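Local coordinates for UPF0130 protein PH1069 (PDB 2IT2) that probably transfers a methyl group from S-adenosyl-L-methionine to N-4 of a wyosine precursor in tRNA(Phe), at residues I147-R152 / K185-R190; P37-I42 / Y48-S53; V31-I36 / K77-V82; N134-S137 / L143-E146. All blocks are in the same frame, centred on the assembly; numbering follows the deposited sequence.

In the fold
Following the chain from its N terminus, contact 3 opens first, in the loop between helices 11-27 and 36-43, and closes at the end of strand 73-78. Contact 2 is nested inside that loop: helix 36-43 folds back on the strand that follows it. The two touch where Leu39 meets Val31. Farther along, contact 4 closes a short hairpin of strands 134-138 and 143-148, and contact 1 opens straight after it, running from the end of the second strand to the long helix 167-194. That helix links contact 1 to contacts 2 and 3: Leu188 packs on Leu38, while Lys185 forms a salt bridge with Asp34. All four contacts reach the same antiparallel sheet.

Contact 1: I147-R152 / K185-R190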
loop_
_atom_site.group_PDB
_atom_site.type_symbol
_atom_site.label_atom_id
_atom_site.label_comp_id
_atom_site.label_asym_id
_atom_site.label_seq_id
_atom_site.Cartn_x
_atom_site.Cartn_y
_atom_site.Cartn_z
ATOM N N ILE B 147 -3.824 -8.640 4.262
ATOM C CA ILE B 147 -3.040 -9.350 3.247
ATOM C C ILE B 147 -3.238 -8.589 1.936
ATOM O O ILE B 147 -4.371 -8.372 1.499
ATOM C CB ILE B 147 -3.537 -10.805 3.109
ATOM C CG1 ILE B 147 -3.327 -11.539 4.438
ATOM C CG2 ILE B 147 -2.829 -11.514 1.954
ATOM C CD1 ILE B 147 -3.873 -12.948 4.453
ATOM N N ARG B 148 -2.139 -8.180 1.313
ATOM C CA ARG B 148 -2.212 -7.392 0.087
ATOM C C ARG B 148 -0.933 -7.555 -0.722
ATOM O O ARG B 148 0.136 -7.789 -0.155
ATOM C CB ARG B 148 -2.422 -5.925 0.476
ATOM C CG ARG B 148 -2.726 -4.974 -0.662
ATOM C CD ARG B 148 -3.171 -3.624 -0.111
ATOM N NE ARG B 148 -2.100 -2.929 0.596
ATOM C CZ ARG B 148 -1.119 -2.249 0.009
ATOM N NH1 ARG B 148 -1.052 -2.155 -1.315
ATOM N NH2 ARG B 148 -0.193 -1.664 0.756
ATOM N N SER B 149 -1.048 -7.423 -2.044
ATOM C CA SER B 149 0.086 -7.553 -2.959
ATOM C C SER B 149 0.553 -6.168 -3.410
ATOM O O SER B 149 -0.153 -5.174 -3.223
ATOM C CB SER B 149 -0.314 -8.402 -4.178
ATOM O OG SER B 149 0.827 -8.889 -4.874
ATOM N N THR B 150 1.737 -6.115 -4.016
ATOM C CA THR B 150 2.330 -4.855 -4.469
ATOM C C THR B 150 1.937 -4.373 -5.859
ATOM O O THR B 150 2.064 -3.183 -6.155
ATOM C CB THR B 150 3.858 -4.937 -4.452
ATOM O OG1 THR B 150 4.291 -5.879 -5.443
ATOM C CG2 THR B 150 4.346 -5.367 -3.077
ATOM N N GLU B 151 1.486 -5.285 -6.715
ATOM C CA GLU B 151 1.107 -4.937 -8.085
ATOM C C GLU B 151 -0.048 -3.954 -8.181
ATOM O O GLU B 151 -1.034 -4.059 -7.453
ATOM C CB GLU B 151 0.750 -6.201 -8.874
ATOM C CG GLU B 151 1.947 -7.073 -9.229
ATOM C CD GLU B 151 2.867 -7.315 -8.047
ATOM O OE1 GLU B 151 2.396 -7.859 -7.025
ATOM O OE2 GLU B 151 4.062 -6.956 -8.136
ATOM N N ARG B 152 0.083 -2.994 -9.089
ATOM C CA ARG B 152 -0.966 -2.007 -9.308
ATOM C C ARG B 152 -0.630 -1.160 -10.525
ATOM O O ARG B 152 0.496 -1.191 -11.027
ATOM C CB ARG B 152 -1.121 -1.097 -8.092
ATOM C CG ARG B 152 0.086 -0.219 -7.826
ATOM C CD ARG B 152 -0.131 0.674 -6.605
ATOM N NE ARG B 152 -1.133 1.708 -6.849
ATOM C CZ ARG B 152 -1.669 2.473 -5.901
ATOM N NH1 ARG B 152 -1.299 2.319 -4.637
ATOM N NH2 ARG B 152 -2.564 3.400 -6.214
ATOM N N LYS B 185 -4.789 -13.714 -9.069
ATOM C CA LYS B 185 -5.555 -14.953 -8.960
ATOM C C LYS B 185 -4.672 -16.145 -8.619
ATOM O O LYS B 185 -5.084 -17.037 -7.876
ATOM C CB LYS B 185 -6.305 -15.243 -10.258
ATOM C CG LYS B 185 -7.223 -14.128 -10.726
ATOM C CD LYS B 185 -8.200 -13.701 -9.649
ATOM C CE LYS B 185 -9.192 -12.688 -10.185
ATOM N NZ LYS B 185 -10.174 -12.259 -9.153
ATOM N N GLU B 186 -3.466 -16.154 -9.175
ATOM C CA GLU B 186 -2.510 -17.230 -8.923
ATOM C C GLU B 186 -2.070 -17.205 -7.468
ATOM O O GLU B 186 -1.986 -18.249 -6.826
ATOM C CB GLU B 186 -1.273 -17.070 -9.803
ATOM C CG GLU B 186 -1.508 -17.246 -11.277
ATOM C CD GLU B 186 -0.419 -16.577 -12.087
ATOM O OE1 GLU B 186 0.760 -16.676 -11.689
ATOM O OE2 GLU B 186 -0.733 -15.957 -13.125
ATOM N N LYS B 187 -1.777 -16.010 -6.959
ATOM C CA LYS B 187 -1.347 -15.846 -5.575
ATOM C C LYS B 187 -2.448 -16.228 -4.584
ATOM O O LYS B 187 -2.169 -16.784 -3.520
ATOM C CB LYS B 187 -0.891 -14.401 -5.334
ATOM C CG LYS B 187 0.397 -14.057 -6.064
ATOM C CD LYS B 187 0.847 -12.639 -5.782
ATOM C CE LYS B 187 2.194 -12.384 -6.440
ATOM N NZ LYS B 187 2.653 -11.002 -6.167
ATOM N N LEU B 188 -3.700 -15.933 -4.916
ATOM C CA LEU B 188 -4.784 -16.290 -4.010
ATOM C C LEU B 188 -4.917 -17.808 -3.921
ATOM O O LEU B 188 -5.132 -18.356 -2.840
ATOM C CB LEU B 188 -6.104 -15.657 -4.472
ATOM C CG LEU B 188 -6.214 -14.132 -4.300
ATOM C CD1 LEU B 188 -7.371 -13.594 -5.137
ATOM C CD2 LEU B 188 -6.398 -13.790 -2.824
ATOM N N LYS B 189 -4.780 -18.490 -5.054
ATOM C CA LYS B 189 -4.869 -19.945 -5.057
ATOM C C LYS B 189 -3.684 -20.537 -4.293
ATOM O O LYS B 189 -3.842 -21.526 -3.572
ATOM C CB LYS B 189 -4.897 -20.482 -6.488
ATOM C CG LYS B 189 -6.185 -20.179 -7.221
ATOM C CD LYS B 189 -6.198 -20.841 -8.579
ATOM C CE LYS B 189 -7.518 -20.609 -9.276
ATOM N NZ LYS B 189 -7.736 -19.170 -9.577
ATOM N N ARG B 190 -2.504 -19.938 -4.437
ATOM C CA ARG B 190 -1.324 -20.426 -3.716
ATOM C C ARG B 190 -1.551 -20.322 -2.203
ATOM O O ARG B 190 -1.270 -21.262 -1.454
ATOM C CB ARG B 190 -0.081 -19.625 -4.108
ATOM C CG ARG B 190 0.536 -20.038 -5.430
ATOM C CD ARG B 190 1.593 -19.035 -5.863
ATOM N NE ARG B 190 2.618 -18.794 -4.848
ATOM C CZ ARG B 190 3.530 -17.829 -4.933
ATOM N NH1 ARG B 190 3.536 -17.018 -5.981
ATOM N NH2 ARG B 190 4.438 -17.674 -3.979
#
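Ser149 and Glu151, in the loop that follows strand 143-148, both face Lys187 on the long C-terminal helix. The inner part of this small contact is the close one. Ser149 is buried, and its OG sits 3.1 Å from Lys187 NZ and 3.9 Å from Lys187 CD, so the lysine's tail as well as its charge comes up to the hydroxyl. Lys187 has CG anti to its carbonyl carbon (chi1 -69°) and runs extended beyond it, which carries NZ from the helix to the loop. Outside this point the contact is loose. Glu151, partly exposed, bends at chi2 (47°), its chain crossing that of Lys187 at about a right angle; Glu151 OE1 and Lys187 NZ form a salt bridge at 3.3 Å, and the hydrogen bond within it is weak. Glu151 OE1 is also 2.9 Å from Ser149 OG, but that hydroxyl has Gly129 O as another acceptor. Lys187 NZ hydrogen-bonds to Gly129 O. A methionine in place of Lys187 would probably leave the Glu151 carboxylate without this counter-charge and Gly129 O without its ammonium donor. Chemically this is consistent with a polar cluster: one ammonium partnered by a carbonyl and a carboxylate, with a hydroxyl close by.

Contact 2: P37-I42 / Y48-S53; sequences PLLKKI and YFTTSS
Helix 37-42 and strand 48-51 run roughly antiparallel, at 143°, their axes 7.7 Å apart at the closest, with the CA atoms of Leu39 and Thr50 separated by 6.6 Å. This is a helix laid back on the strand that follows it, and no hydrogen bond joins the two segments; apolar branches do the work. Thr50 stands in the middle. Its OG1 occupies the position between backbone N and carbonyl carbon (chi1 64°), which turns CG2 to the helix, and that methyl touches both helical partners: Ile42 CG2 lies 3.6 Å from Thr50 CG2, and Leu39 CD2 comes within 3.9 Å of the same methyl, the leucine crossing the threonine at about a right angle. Thr50 OG1 is not left over, since it pairs with Asn43 ND2 at the end of the helix. Ile42 CG2 also touches Tyr48 CB, two residues earlier in the strand, at 4.0 Å, while the tyrosine ring leads away from the helix and its OH bonds to Asp117 O. At the other end Ser53 OG lies 4.2 Å from Leu39 CD2 and donates to Thr51 O (2.9 Å) as the chain turns its corner. Around this core, Ile42 and Tyr48 rest on Val110 of strand 98-112, Leu38 packs on Leu188 of helix 167-194, and helix 11-27 meets Thr50 through Leu22.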
loop_
_atom_site.group_PDB
_atom_site.type_symbol
_atom_site.label_atom_id
_atom_site.label_comp_id
_atom_site.label_asym_id
_atom_site.label_seq_id
_atom_site.Cartn_x
_atom_site.Cartn_y
_atom_site.Cartn_z
ATOM N N PRO B 37 -13.705 -19.903 -1.809
ATOM C CA PRO B 37 -13.038 -21.079 -1.234
ATOM C C PRO B 37 -11.976 -20.701 -0.196
ATOM O O PRO B 37 -11.863 -21.344 0.843
ATOM C CB PRO B 37 -12.427 -21.753 -2.453
ATOM C CG PRO B 37 -13.414 -21.418 -3.535
ATOM C CD PRO B 37 -13.699 -19.966 -3.283
ATOM N N LEU B 38 -11.206 -19.656 -0.493
ATOM C CA LEU B 38 -10.153 -19.182 0.404
ATOM C C LEU B 38 -10.741 -18.668 1.710
ATOM O O LEU B 38 -10.218 -18.955 2.782
ATOM C CB LEU B 38 -9.336 -18.071 -0.271
ATOM C CG LEU B 38 -8.299 -17.319 0.568
ATOM C CD1 LEU B 38 -7.249 -18.278 1.122
ATOM C CD2 LEU B 38 -7.656 -16.256 -0.303
ATOM N N LEU B 39 -11.835 -17.912 1.626
ATOM C CA LEU B 39 -12.451 -17.389 2.842
ATOM C C LEU B 39 -12.978 -18.529 3.700
ATOM O O LEU B 39 -12.826 -18.511 4.920
ATOM C CB LEU B 39 -13.602 -16.430 2.524
ATOM C CG LEU B 39 -13.214 -15.177 1.740
ATOM C CD1 LEU B 39 -14.470 -14.379 1.469
ATOM C CD2 LEU B 39 -12.213 -14.346 2.505
ATOM N N LYS B 40 -13.600 -19.523 3.076
ATOM C CA LYS B 40 -14.107 -20.635 3.865
ATOM C C LYS B 40 -12.959 -21.389 4.511
ATOM O O LYS B 40 -13.085 -21.846 5.643
ATOM C CB LYS B 40 -14.936 -21.584 3.011
ATOM C CG LYS B 40 -16.199 -20.941 2.497
ATOM C CD LYS B 40 -16.972 -21.911 1.633
ATOM C CE LYS B 40 -18.268 -21.307 1.110
ATOM N NZ LYS B 40 -18.988 -22.265 0.220
ATOM N N LYS B 41 -11.838 -21.509 3.800
ATOM C CA LYS B 41 -10.677 -22.209 4.339
ATOM C C LYS B 41 -10.075 -21.470 5.541
ATOM O O LYS B 41 -9.718 -22.092 6.541
ATOM C CB LYS B 41 -9.597 -22.383 3.262
ATOM C CG LYS B 41 -8.628 -23.533 3.540
ATOM C CD LYS B 41 -9.352 -24.869 3.492
ATOM C CE LYS B 41 -8.411 -26.038 3.707
ATOM N NZ LYS B 41 -7.741 -25.960 5.029
ATOM N N ILE B 42 -9.951 -20.149 5.455
ATOM C CA ILE B 42 -9.372 -19.407 6.569
ATOM C C ILE B 42 -10.252 -19.561 7.798
ATOM O O ILE B 42 -9.751 -19.793 8.898
ATOM C CB ILE B 42 -9.212 -17.901 6.234
ATOM C CG1 ILE B 42 -8.182 -17.734 5.113
ATOM C CG2 ILE B 42 -8.814 -17.119 7.487
ATOM C CD1 ILE B 42 -8.125 -16.324 4.527
ATOM N N TYR B 48 -8.386 -18.061 13.528
ATOM C CA TYR B 48 -8.594 -16.957 12.584
ATOM C C TYR B 48 -10.048 -16.864 12.132
ATOM O O TYR B 48 -10.812 -17.803 12.284
ATOM C CB TYR B 48 -7.755 -17.175 11.322
ATOM C CG TYR B 48 -6.281 -17.373 11.571
ATOM C CD1 TYR B 48 -5.457 -16.294 11.865
ATOM C CD2 TYR B 48 -5.715 -18.650 11.529
ATOM C CE1 TYR B 48 -4.109 -16.464 12.119
ATOM C CE2 TYR B 48 -4.358 -18.838 11.782
ATOM C CZ TYR B 48 -3.559 -17.736 12.088
ATOM O OH TYR B 48 -2.240 -17.898 12.457
ATOM N N PHE B 49 -10.412 -15.707 11.582
ATOM C CA PHE B 49 -11.742 -15.481 10.998
ATOM C C PHE B 49 -11.573 -14.376 9.966
ATOM O O PHE B 49 -10.612 -13.614 10.026
ATOM C CB PHE B 49 -12.819 -15.110 12.043
ATOM C CG PHE B 49 -12.549 -13.840 12.807
ATOM C CD1 PHE B 49 -12.868 -12.595 12.263
ATOM C CD2 PHE B 49 -12.017 -13.883 14.104
ATOM C CE1 PHE B 49 -12.659 -11.416 12.989
ATOM C CE2 PHE B 49 -11.804 -12.705 14.837
ATOM C CZ PHE B 49 -12.127 -11.469 14.280
ATOM N N THR B 50 -12.482 -14.293 9.002
ATOM C CA THR B 50 -12.362 -13.258 7.981
ATOM C C THR B 50 -13.409 -12.169 8.116
ATOM O O THR B 50 -14.515 -12.402 8.612
ATOM C CB THR B 50 -12.457 -13.838 6.549
ATOM O OG1 THR B 50 -13.760 -14.396 6.340
ATOM C CG2 THR B 50 -11.401 -14.916 6.324
ATOM N N THR B 51 -13.034 -10.965 7.702
ATOM C CA THR B 51 -13.946 -9.830 7.724
ATOM C C THR B 51 -13.935 -9.328 6.276
ATOM O O THR B 51 -13.316 -9.953 5.427
ATOM C CB THR B 51 -13.476 -8.731 8.728
ATOM O OG1 THR B 51 -12.197 -8.232 8.335
ATOM C CG2 THR B 51 -13.371 -9.306 10.147
ATOM N N SER B 52 -14.619 -8.230 5.979
ATOM C CA SER B 52 -14.672 -7.723 4.600
ATOM C C SER B 52 -13.388 -7.890 3.764
ATOM O O SER B 52 -12.329 -7.420 4.166
ATOM C CB SER B 52 -15.077 -6.247 4.619
ATOM O OG SER B 52 -14.216 -5.493 5.450
ATOM N N SER B 53 -13.498 -8.540 2.597
ATOM C CA SER B 53 -12.356 -8.774 1.695
ATOM C C SER B 53 -12.740 -8.670 0.199
ATOM O O SER B 53 -13.920 -8.565 -0.130
ATOM C CB SER B 53 -11.751 -10.156 1.971
ATOM O OG SER B 53 -11.398 -10.299 3.342
#

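Contact 3: V31-I36 / K77-V82; sequences VDEDII and KWHREV
Glu33 takes chi1 58°, with CG between backbone N and carbonyl carbon, and bends again at chi2, which swings its carboxylate across to His79 and Arg80. The place is a short 3-10 turn, residues 33-34, leading into helix 36-43, where Ile35 is the N-cap; facing it is the loop that leaves strand 73-78. The turn is closed by its own backbone bond from Ile35 N to Asp32 O, 3.1 Å long. His79 likewise has its CG between backbone N and carbonyl carbon (chi1 67°), and its ring leans toward both acids. Asp32 runs by it head to tail and Glu33 comes across it; both carboxylates approach the ring obliquely. The rim of the ring, tilted rather than stacked, comes over one face of the Arg80 guanidinium. Arg80 extends from CG to NE and meets Glu33 at the guanidinium edge in a salt bridge, Arg80 NH2 to Glu33 OE2 at 2.6 Å, though the hydrogen bond within it is strongly bent and weak. An alanine in place of His79 is likely to take support from one face of the guanidinium, leaving it held here mainly by Glu33, and to open a gap beside both acids. Behind this partly solvent-facing group, Asp32 OD2 accepts from Ser55 N, while Lys185 NZ of the long helix meets both Asp34 OD2 and His79 O, one ammonium bridging the two segments.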
loop_
_atom_site.group_PDB
_atom_site.type_symbol
_atom_site.label_atom_id
_atom_site.label_comp_id
_atom_site.label_asym_id
_atom_site.label_seq_id
_atom_site.Cartn_x
_atom_site.Cartn_y
_atom_site.Cartn_z
ATOM N N VAL B 31 -20.224 -11.618 -2.176
ATOM C CA VAL B 31 -18.800 -11.936 -2.071
ATOM C C VAL B 31 -18.199 -12.292 -3.428
ATOM O O VAL B 31 -18.818 -12.998 -4.216
ATOM C CB VAL B 31 -18.577 -13.115 -1.099
ATOM C CG1 VAL B 31 -17.083 -13.371 -0.916
ATOM C CG2 VAL B 31 -19.243 -12.812 0.241
ATOM N N ASP B 32 -16.999 -11.789 -3.708
ATOM C CA ASP B 32 -16.333 -12.105 -4.970
ATOM C C ASP B 32 -16.143 -13.623 -4.984
ATOM O O ASP B 32 -15.355 -14.162 -4.215
ATOM C CB ASP B 32 -14.977 -11.391 -5.059
ATOM C CG ASP B 32 -15.109 -9.879 -4.998
ATOM O OD1 ASP B 32 -15.958 -9.331 -5.736
ATOM O OD2 ASP B 32 -14.365 -9.236 -4.223
ATOM N N GLU B 33 -16.871 -14.308 -5.862
ATOM C CA GLU B 33 -16.812 -15.768 -5.939
ATOM C C GLU B 33 -15.415 -16.366 -6.047
ATOM O O GLU B 33 -15.172 -17.474 -5.569
ATOM C CB GLU B 33 -17.650 -16.273 -7.111
ATOM C CG GLU B 33 -17.233 -15.700 -8.447
ATOM C CD GLU B 33 -18.104 -14.538 -8.862
ATOM O OE1 GLU B 33 -18.272 -13.610 -8.049
ATOM O OE2 GLU B 33 -18.624 -14.552 -9.998
ATOM N N ASP B 34 -14.507 -15.642 -6.689
ATOM C CA ASP B 34 -13.131 -16.098 -6.867
ATOM C C ASP B 34 -12.464 -16.547 -5.569
ATOM O O ASP B 34 -11.745 -17.547 -5.553
ATOM C CB ASP B 34 -12.294 -14.975 -7.487
ATOM C CG ASP B 34 -10.920 -15.445 -7.945
ATOM O OD1 ASP B 34 -10.140 -15.970 -7.119
ATOM O OD2 ASP B 34 -10.622 -15.286 -9.147
ATOM N N ILE B 35 -12.699 -15.808 -4.487
ATOM C CA ILE B 35 -12.077 -16.120 -3.206
ATOM C C ILE B 35 -12.973 -16.768 -2.168
ATOM O O ILE B 35 -12.584 -16.886 -1.007
ATOM C CB ILE B 35 -11.457 -14.867 -2.572
ATOM C CG1 ILE B 35 -12.536 -13.801 -2.347
ATOM C CG2 ILE B 35 -10.330 -14.363 -3.452
ATOM C CD1 ILE B 35 -12.031 -12.543 -1.669
ATOM N N ILE B 36 -14.164 -17.191 -2.564
ATOM C CA ILE B 36 -15.038 -17.836 -1.601
ATOM C C ILE B 36 -14.353 -19.061 -0.987
ATOM O O ILE B 36 -14.398 -19.255 0.225
ATOM C CB ILE B 36 -16.382 -18.209 -2.252
ATOM C CG1 ILE B 36 -17.161 -16.924 -2.529
ATOM C CG2 ILE B 36 -17.197 -19.128 -1.346
ATOM C CD1 ILE B 36 -18.502 -17.155 -3.184
ATOM N N LYS B 77 -16.186 -1.577 -13.659
ATOM C CA LYS B 77 -15.524 -2.216 -12.520
ATOM C C LYS B 77 -15.567 -3.727 -12.717
ATOM O O LYS B 77 -16.639 -4.318 -12.832
ATOM C CB LYS B 77 -16.226 -1.811 -11.211
ATOM C CG LYS B 77 -15.555 -2.306 -9.925
ATOM C CD LYS B 77 -16.122 -1.606 -8.683
ATOM C CE LYS B 77 -17.618 -1.831 -8.516
ATOM N NZ LYS B 77 -18.161 -1.084 -7.341
ATOM N N TRP B 78 -14.397 -4.353 -12.760
ATOM C CA TRP B 78 -14.299 -5.788 -12.967
ATOM C C TRP B 78 -13.334 -6.427 -11.972
ATOM O O TRP B 78 -12.287 -5.889 -11.638
ATOM C CB TRP B 78 -13.787 -6.028 -14.387
ATOM C CG TRP B 78 -14.574 -5.240 -15.359
ATOM C CD1 TRP B 78 -15.795 -5.615 -15.956
ATOM C CD2 TRP B 78 -14.187 -3.981 -15.958
ATOM N NE1 TRP B 78 -16.219 -4.714 -16.881
ATOM C CE2 TRP B 78 -15.187 -3.648 -16.906
ATOM C CE3 TRP B 78 -13.099 -3.132 -15.785
ATOM C CZ2 TRP B 78 -15.078 -2.483 -17.644
ATOM C CZ3 TRP B 78 -12.990 -1.965 -16.524
ATOM C CH2 TRP B 78 -13.986 -1.644 -17.465
ATOM N N HIS B 79 -13.744 -7.599 -11.453
ATOM C CA HIS B 79 -12.736 -8.347 -10.720
ATOM C C HIS B 79 -12.321 -9.601 -11.485
ATOM O O HIS B 79 -11.935 -10.611 -10.911
ATOM C CB HIS B 79 -13.324 -8.734 -9.363
ATOM C CG HIS B 79 -14.443 -9.723 -9.562
ATOM N ND1 HIS B 79 -14.241 -11.014 -9.922
ATOM C CD2 HIS B 79 -15.819 -9.514 -9.414
ATOM C CE1 HIS B 79 -15.467 -11.570 -9.986
ATOM N NE2 HIS B 79 -16.430 -10.695 -9.687
ATOM N N ARG B 80 -12.418 -9.446 -12.819
ATOM C CA ARG B 80 -11.900 -10.442 -13.741
ATOM C C ARG B 80 -10.953 -9.807 -14.756
ATOM O O ARG B 80 -10.918 -8.597 -14.939
ATOM C CB ARG B 80 -13.085 -11.082 -14.465
ATOM C CG ARG B 80 -13.752 -12.179 -13.633
ATOM C CD ARG B 80 -14.778 -12.975 -14.448
ATOM N NE ARG B 80 -15.493 -13.923 -13.589
ATOM C CZ ARG B 80 -16.672 -13.524 -13.076
ATOM N NH1 ARG B 80 -17.145 -12.321 -13.355
ATOM N NH2 ARG B 80 -17.365 -14.352 -12.288
ATOM N N GLU B 81 -10.276 -10.580 -15.594
ATOM C CA GLU B 81 -9.552 -9.996 -16.715
ATOM C C GLU B 81 -10.592 -9.414 -17.668
ATOM O O GLU B 81 -11.719 -9.906 -17.746
ATOM C CB GLU B 81 -8.727 -11.059 -17.427
ATOM C CG GLU B 81 -7.740 -11.750 -16.522
ATOM C CD GLU B 81 -6.978 -12.841 -17.229
ATOM O OE1 GLU B 81 -6.130 -12.519 -18.088
ATOM O OE2 GLU B 81 -7.240 -14.022 -16.922
ATOM N N VAL B 82 -10.209 -8.375 -18.400
ATOM C CA VAL B 82 -11.137 -7.711 -19.303
ATOM C C VAL B 82 -10.734 -7.725 -20.772
ATOM O O VAL B 82 -9.611 -8.066 -21.137
ATOM C CB VAL B 82 -11.348 -6.235 -18.871
ATOM C CG1 VAL B 82 -11.875 -6.170 -17.442
ATOM C CG2 VAL B 82 -10.030 -5.471 -18.985
#

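Contact 4: N134-S137 / L143-E146; sequences NIKS and LIVE
A beta hairpin with a classic bulge joins these two antiparallel strands: Lys136 and Ser137 both face Ile144. Lys136 adopts nearly helical backbone angles (phi -74°, psi -42°), and the register slips by one residue as a result. Before the bulge, Asn134 and Glu146 form a hydrogen-bonded pair, with Glu146 N to Asn134 O at 2.9 Å and Asn134 N to Glu146 O at 3.0 Å. At the bulge Ile144 O takes the amide of Lys136 at 2.9 Å and, more weakly, that of Ser137; Ile144 N returns a bond to Ser137 O. Ile135 and Val145 share one face as a non-hydrogen-bonded pair, and Ile135 CG2 also meets Leu143 CD2 at 3.9 Å. Leu143 and Val145 continue onto Ala118 of helix 115-127. The other face is mixed, Ile144 lying there with Asn134, Glu146 and Ser137. Glu146 has CG anti to its backbone N (chi1 -179°) and extends alongside Asn134, pointing the same way; a water between Asn134 OD1 and Glu146 OE1 lies 2.7 Å from the Glu146 OE1 atom. Lys136 NZ is 4.0 Å from Glu146 OE2, a long salt bridge, while the closer partner of Glu146 OE2 is His109 NE2. Ser137 OG rests 3.6 Å from Ile144 CB. The hairpin also meets the second subunit: Ile135 makes backbone hydrogen bonds to it, and Asn134 packs on Asn134 of that subunit. Chemically, then, a buried carboxylate is met by an imidazole, a water and a more distant ammonium, which together would be expected to steady its negative charge.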
loop_
_atom_site.group_PDB
_atom_site.type_symbol
_atom_site.label_atom_id
_atom_site.label_comp_id
_atom_site.label_asym_id
_atom_site.label_seq_id
_atom_site.Cartn_x
_atom_site.Cartn_y
_atom_site.Cartn_z
ATOM N N ASN B 134 0.527 -7.332 6.781
ATOM C CA ASN B 134 0.987 -6.853 8.083
ATOM C C ASN B 134 -0.134 -6.843 9.115
ATOM O O ASN B 134 -1.215 -7.352 8.857
ATOM C CB ASN B 134 1.541 -5.434 7.915
ATOM C CG ASN B 134 0.614 -4.543 7.104
ATOM O OD1 ASN B 134 -0.564 -4.385 7.432
ATOM N ND2 ASN B 134 1.146 -3.956 6.032
ATOM N N ILE B 135 0.130 -6.298 10.300
ATOM C CA ILE B 135 -0.913 -6.202 11.308
ATOM C C ILE B 135 -1.440 -4.782 11.186
ATOM O O ILE B 135 -0.749 -3.824 11.521
ATOM C CB ILE B 135 -0.367 -6.450 12.714
ATOM C CG1 ILE B 135 0.053 -7.923 12.826
ATOM C CG2 ILE B 135 -1.416 -6.049 13.747
ATOM C CD1 ILE B 135 0.815 -8.264 14.089
ATOM N N LYS B 136 -2.662 -4.663 10.676
ATOM C CA LYS B 136 -3.318 -3.378 10.425
ATOM C C LYS B 136 -3.795 -2.689 11.689
ATOM O O LYS B 136 -3.631 -1.480 11.856
ATOM C CB LYS B 136 -4.520 -3.599 9.477
ATOM C CG LYS B 136 -5.362 -2.357 9.145
ATOM C CD LYS B 136 -6.659 -2.740 8.423
ATOM C CE LYS B 136 -7.493 -1.515 8.081
ATOM N NZ LYS B 136 -6.766 -0.562 7.199
ATOM N N SER B 137 -4.367 -3.462 12.597
ATOM C CA SER B 137 -4.895 -2.865 13.800
ATOM C C SER B 137 -4.991 -3.808 14.988
ATOM O O SER B 137 -5.137 -5.018 14.837
ATOM C CB SER B 137 -6.279 -2.280 13.484
ATOM O OG SER B 137 -7.145 -3.258 12.925
ATOM N N LEU B 143 -7.746 -8.205 16.578
ATOM C CA LEU B 143 -6.461 -7.890 15.962
ATOM C C LEU B 143 -6.657 -8.266 14.495
ATOM O O LEU B 143 -6.926 -9.426 14.188
ATOM C CB LEU B 143 -5.339 -8.745 16.558
ATOM C CG LEU B 143 -3.917 -8.496 16.025
ATOM C CD1 LEU B 143 -2.942 -9.144 16.986
ATOM C CD2 LEU B 143 -3.710 -9.052 14.631
ATOM N N ILE B 144 -6.510 -7.295 13.598
ATOM C CA ILE B 144 -6.699 -7.557 12.171
ATOM C C ILE B 144 -5.385 -7.581 11.419
ATOM O O ILE B 144 -4.536 -6.698 11.581
ATOM C CB ILE B 144 -7.621 -6.479 11.500
ATOM C CG1 ILE B 144 -9.020 -6.496 12.133
ATOM C CG2 ILE B 144 -7.717 -6.714 9.981
ATOM C CD1 ILE B 144 -9.758 -7.799 11.996
ATOM N N VAL B 145 -5.232 -8.636 10.629
ATOM C CA VAL B 145 -4.094 -8.826 9.749
ATOM C C VAL B 145 -4.629 -8.458 8.357
ATOM O O VAL B 145 -5.747 -8.841 7.993
ATOM C CB VAL B 145 -3.651 -10.299 9.715
ATOM C CG1 VAL B 145 -2.755 -10.543 8.518
ATOM C CG2 VAL B 145 -2.916 -10.643 11.003
ATOM N N GLU B 146 -3.858 -7.684 7.602
ATOM C CA GLU B 146 -4.249 -7.304 6.236
ATOM C C GLU B 146 -3.281 -7.995 5.294
ATOM O O GLU B 146 -2.069 -7.959 5.514
ATOM C CB GLU B 146 -4.154 -5.789 6.029
ATOM C CG GLU B 146 -4.556 -5.306 4.641
ATOM C CD GLU B 146 -4.634 -3.798 4.582
ATOM O OE1 GLU B 146 -3.570 -3.146 4.652
ATOM O OE2 GLU B 146 -5.757 -3.261 4.480
HETATM O O HOH W 1 -2.425 -2.701 7.027
#